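Local coordinates for protein glutathione S-transferase (PDB 4GF0) that binds glutathione and, as a glutathione S-transferase homolog, probably catalyses its conjugation to electrophilic substrates, at residues 163-166 with 167-171; 187-190 with 191-195. One frame throughout, in Å; residues are numbered along the deposited sequence.

Overall arrangement
Both contacts are local ones along helices of the all-helical C-terminal part of the glutathione S-transferase fold. Contact 1 spans most of helix 162-170, and contact 2, later in the chain, lies on the next helix, 184-194; their centres are about 10 Å apart. The two helices pack directly on each other. The Phe167 ring meets the side chains of Met190 and Met193, and Phe189 reaches over to Asp163 and Leu166. Contact 1 is buried, its centre about 6 Å from the centre of the chain, whereas the centre of the partly exposed contact 2 lies about 15 Å from it. The inner helix thus carries Tyr165 to the glutathione pocket, while helix 184-194 covers its outer side.

Contact 1 of 2, residues 163-166 with 167-171; sequences DPYL and FVVCN
Four successive i to i+4 hydrogen bonds join residues 163-166 to residues 167-171, from Phe167 N to Asp163 O, Val168 N to Pro164 O, Val169 N to Tyr165 O and Cys170 N to Leu166 O. The first and last are the short ones: Phe167 N lies 2.8 Å from Asp163 O, and Cys170 N lies 2.8 Å from Leu166 O. Between them the bond lengthens, Val169 N standing 3.3 Å from Tyr165 O. Side chains meet along two lines of this single helix. Leu166 CD1 rests against Cys170 SG at 3.6 Å, and the same sulfur comes within 3.4 Å of Leu166 O, one turn back. Cys170 SG is placed there by a chi1 of -72°, which sets it beside its own backbone N and over the preceding turn. On the other line the methyl CG2 of Val169 approaches CD1 of Tyr165 at 4.2 Å, meeting the ring obliquely, and also sits 3.3 Å from Tyr165 O. Val168 CG2 likewise leans back, 3.5 Å from Pro164 O. The carboxylate of Asp163 turns away from this packing: OD2 accepts a hydrogen bond from Ser160 N and OD1 one from Val154 N. The Ser160 bond is consistent with the family's N-capping box at this helix start. Tyr165 instead packs on helix 89-111 and on Ile13, while Pro164 and Val168 meet helix 14-23 of the thioredoxin-like domain. The arrangement is that of a buried helix at the interface of the two glutathione S-transferase domains, with Tyr165 forming part of the glutathione pocket.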
# COMPACT_ATOMS: atom_id res chain seq x y z
N ASP A 163 1.70 -5.25 -12.76
CA ASP A 163 2.17 -4.59 -13.98
C ASP A 163 1.57 -3.20 -14.25
O ASP A 163 2.33 -2.27 -14.52
CB ASP A 163 2.06 -5.54 -15.17
CG ASP A 163 2.91 -6.77 -14.99
OD1 ASP A 163 4.14 -6.60 -14.79
OD2 ASP A 163 2.36 -7.90 -15.00
N PRO A 164 0.24 -3.04 -14.17
CA PRO A 164 -0.27 -1.67 -14.34
C PRO A 164 0.27 -0.73 -13.28
O PRO A 164 0.57 0.42 -13.56
CB PRO A 164 -1.78 -1.83 -14.12
CG PRO A 164 -2.06 -3.23 -14.54
CD PRO A 164 -0.87 -4.02 -14.09
N TYR A 165 0.37 -1.24 -12.05
CA TYR A 165 0.91 -0.48 -10.94
C TYR A 165 2.34 -0.05 -11.25
O TYR A 165 2.68 1.14 -11.14
CB TYR A 165 0.85 -1.32 -9.66
CG TYR A 165 0.71 -0.55 -8.37
CD1 TYR A 165 1.17 0.76 -8.25
CD2 TYR A 165 0.13 -1.14 -7.26
CE1 TYR A 165 1.04 1.47 -7.05
CE2 TYR A 165 -0.01 -0.45 -6.07
CZ TYR A 165 0.45 0.84 -5.96
OH TYR A 165 0.31 1.49 -4.76
N LEU A 166 3.19 -0.99 -11.66
CA LEU A 166 4.59 -0.68 -11.93
C LEU A 166 4.73 0.24 -13.12
O LEU A 166 5.56 1.14 -13.13
CB LEU A 166 5.39 -1.97 -12.18
CG LEU A 166 6.88 -1.76 -12.45
CD1 LEU A 166 7.57 -1.16 -11.22
CD2 LEU A 166 7.51 -3.10 -12.83
N PHE A 167 3.90 0.03 -14.14
CA PHE A 167 3.97 0.86 -15.33
C PHE A 167 3.74 2.34 -15.03
O PHE A 167 4.50 3.21 -15.47
CB PHE A 167 2.93 0.38 -16.35
CG PHE A 167 2.87 1.23 -17.58
CD1 PHE A 167 3.91 1.24 -18.48
CD2 PHE A 167 1.75 2.01 -17.83
CE1 PHE A 167 3.85 2.02 -19.64
CE2 PHE A 167 1.68 2.80 -18.98
CZ PHE A 167 2.74 2.80 -19.88
N VAL A 168 2.68 2.64 -14.29
CA VAL A 168 2.38 4.03 -13.99
C VAL A 168 3.47 4.67 -13.14
O VAL A 168 3.84 5.83 -13.35
CB VAL A 168 0.97 4.19 -13.36
CG1 VAL A 168 0.76 5.64 -12.93
CG2 VAL A 168 -0.09 3.78 -14.37
N VAL A 169 4.03 3.92 -12.20
CA VAL A 169 5.13 4.44 -11.39
C VAL A 169 6.38 4.68 -12.23
O VAL A 169 7.02 5.73 -12.13
CB VAL A 169 5.45 3.54 -10.19
CG1 VAL A 169 6.66 4.07 -9.42
CG2 VAL A 169 4.22 3.42 -9.27
N CYS A 170 6.74 3.72 -13.09
CA CYS A 170 7.95 3.88 -13.90
C CYS A 170 7.79 5.00 -14.92
O CYS A 170 8.77 5.58 -15.40
CB CYS A 170 8.33 2.57 -14.58
SG CYS A 170 8.98 1.35 -13.43
N ASN A 171 6.55 5.32 -15.24
CA ASN A 171 6.27 6.41 -16.16
C ASN A 171 6.67 7.77 -15.56
O ASN A 171 6.79 8.76 -16.28
CB ASN A 171 4.79 6.40 -16.55
CG ASN A 171 4.54 7.06 -17.86
OD1 ASN A 171 5.08 6.66 -18.89
ND2 ASN A 171 3.70 8.09 -17.85

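Contact 2 of 2, residues 187-190 with 191-195; sequences TTFM and QQMTA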
# COMPACT_ATOMS: atom_id res chain seq x y z
N THR A 187 13.00 -1.14 -19.34
CA THR A 187 12.79 -0.65 -20.70
C THR A 187 11.94 -1.63 -21.51
O THR A 187 10.96 -1.23 -22.15
CB THR A 187 14.12 -0.40 -21.42
OG1 THR A 187 14.80 0.66 -20.75
CG2 THR A 187 13.88 0.00 -22.87
N THR A 188 12.29 -2.91 -21.45
CA THR A 188 11.51 -3.93 -22.16
C THR A 188 10.09 -3.98 -21.61
O THR A 188 9.14 -4.11 -22.38
CB THR A 188 12.16 -5.32 -22.05
OG1 THR A 188 13.44 -5.29 -22.71
CG2 THR A 188 11.28 -6.36 -22.72
N PHE A 189 9.97 -3.88 -20.29
CA PHE A 189 8.66 -3.87 -19.63
C PHE A 189 7.78 -2.73 -20.13
O PHE A 189 6.61 -2.92 -20.46
CB PHE A 189 8.86 -3.80 -18.10
CG PHE A 189 7.61 -3.47 -17.34
CD1 PHE A 189 6.62 -4.43 -17.14
CD2 PHE A 189 7.42 -2.20 -16.81
CE1 PHE A 189 5.45 -4.13 -16.44
CE2 PHE A 189 6.25 -1.89 -16.09
CZ PHE A 189 5.27 -2.86 -15.91
N MET A 190 8.34 -1.53 -20.19
CA MET A 190 7.58 -0.37 -20.65
C MET A 190 7.17 -0.54 -22.11
O MET A 190 6.10 -0.13 -22.49
CB MET A 190 8.39 0.93 -20.49
CG MET A 190 8.78 1.25 -19.05
SD MET A 190 7.35 1.51 -17.98
CE MET A 190 6.90 3.20 -18.41
N GLN A 191 8.03 -1.15 -22.91
CA GLN A 191 7.67 -1.38 -24.32
C GLN A 191 6.53 -2.38 -24.48
O GLN A 191 5.68 -2.22 -25.36
CB GLN A 191 8.87 -1.85 -25.11
CG GLN A 191 9.92 -0.76 -25.25
CD GLN A 191 11.22 -1.31 -25.73
OE1 GLN A 191 11.42 -2.52 -25.78
NE2 GLN A 191 12.13 -0.41 -26.09
N GLN A 192 6.51 -3.42 -23.64
CA GLN A 192 5.42 -4.39 -23.69
C GLN A 192 4.13 -3.74 -23.24
O GLN A 192 3.08 -3.93 -23.85
CB GLN A 192 5.72 -5.62 -22.83
CG GLN A 192 6.91 -6.44 -23.31
CD GLN A 192 6.71 -6.99 -24.71
OE1 GLN A 192 5.58 -7.35 -25.10
NE2 GLN A 192 7.78 -7.07 -25.48
N MET A 193 4.21 -2.97 -22.15
CA MET A 193 3.03 -2.31 -21.60
C MET A 193 2.41 -1.32 -22.59
O MET A 193 1.20 -1.30 -22.79
CB MET A 193 3.38 -1.61 -20.28
CG MET A 193 3.68 -2.56 -19.11
SD MET A 193 2.26 -3.60 -18.68
CE MET A 193 1.11 -2.39 -18.02
N THR A 194 3.27 -0.51 -23.20
CA THR A 194 2.85 0.51 -24.15
C THR A 194 2.09 -0.11 -25.33
O THR A 194 1.19 0.51 -25.90
CB THR A 194 4.08 1.32 -24.66
OG1 THR A 194 4.63 2.06 -23.56
CG2 THR A 194 3.69 2.28 -25.77
N ALA A 195 2.42 -1.36 -25.65
CA ALA A 195 1.82 -2.06 -26.79
C ALA A 195 0.51 -2.76 -26.45
O ALA A 195 -0.17 -3.27 -27.34
CB ALA A 195 2.82 -3.06 -27.36
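Gln191 runs alongside Thr187, one helical turn earlier, and its extended chain points the same way. Its CG lies 3.3 Å from Thr187 O, and farther out NE2 rests on Thr187 CG2 at 3.7 Å. Met190 bends its side chain away from residues 191-195 and onto Phe167, while Met190 O accepts the backbone bond from Thr194 N at 2.9 Å; in one of the two modelled conformers of Thr194, OG1 also donates to Met190 O. The third element is Met193, which lies across the Phe189 ring. A chi1 of -70° sets its CG beside the backbone N and over one ring face, 3.8 Å from the centroid and 21° off the normal, a CH-pi contact. Chi2 (-62°) then turns SD obliquely to the Phe189 ring, 4.7 Å from its centroid, in a Met-aromatic contact. Replacing Phe189 with an alanine would probably leave Met193 CG and SD without their aromatic partner. Gln191 and Thr194 lie on the exposed side of helix 184-194. Phe189 and Met193 are buried toward helix 162-170, Phe189 against Asp163 and Leu166 and Met193 against Phe167, while Leu149 and Phe159 from loops add to the packing around Phe189 and Met193 respectively.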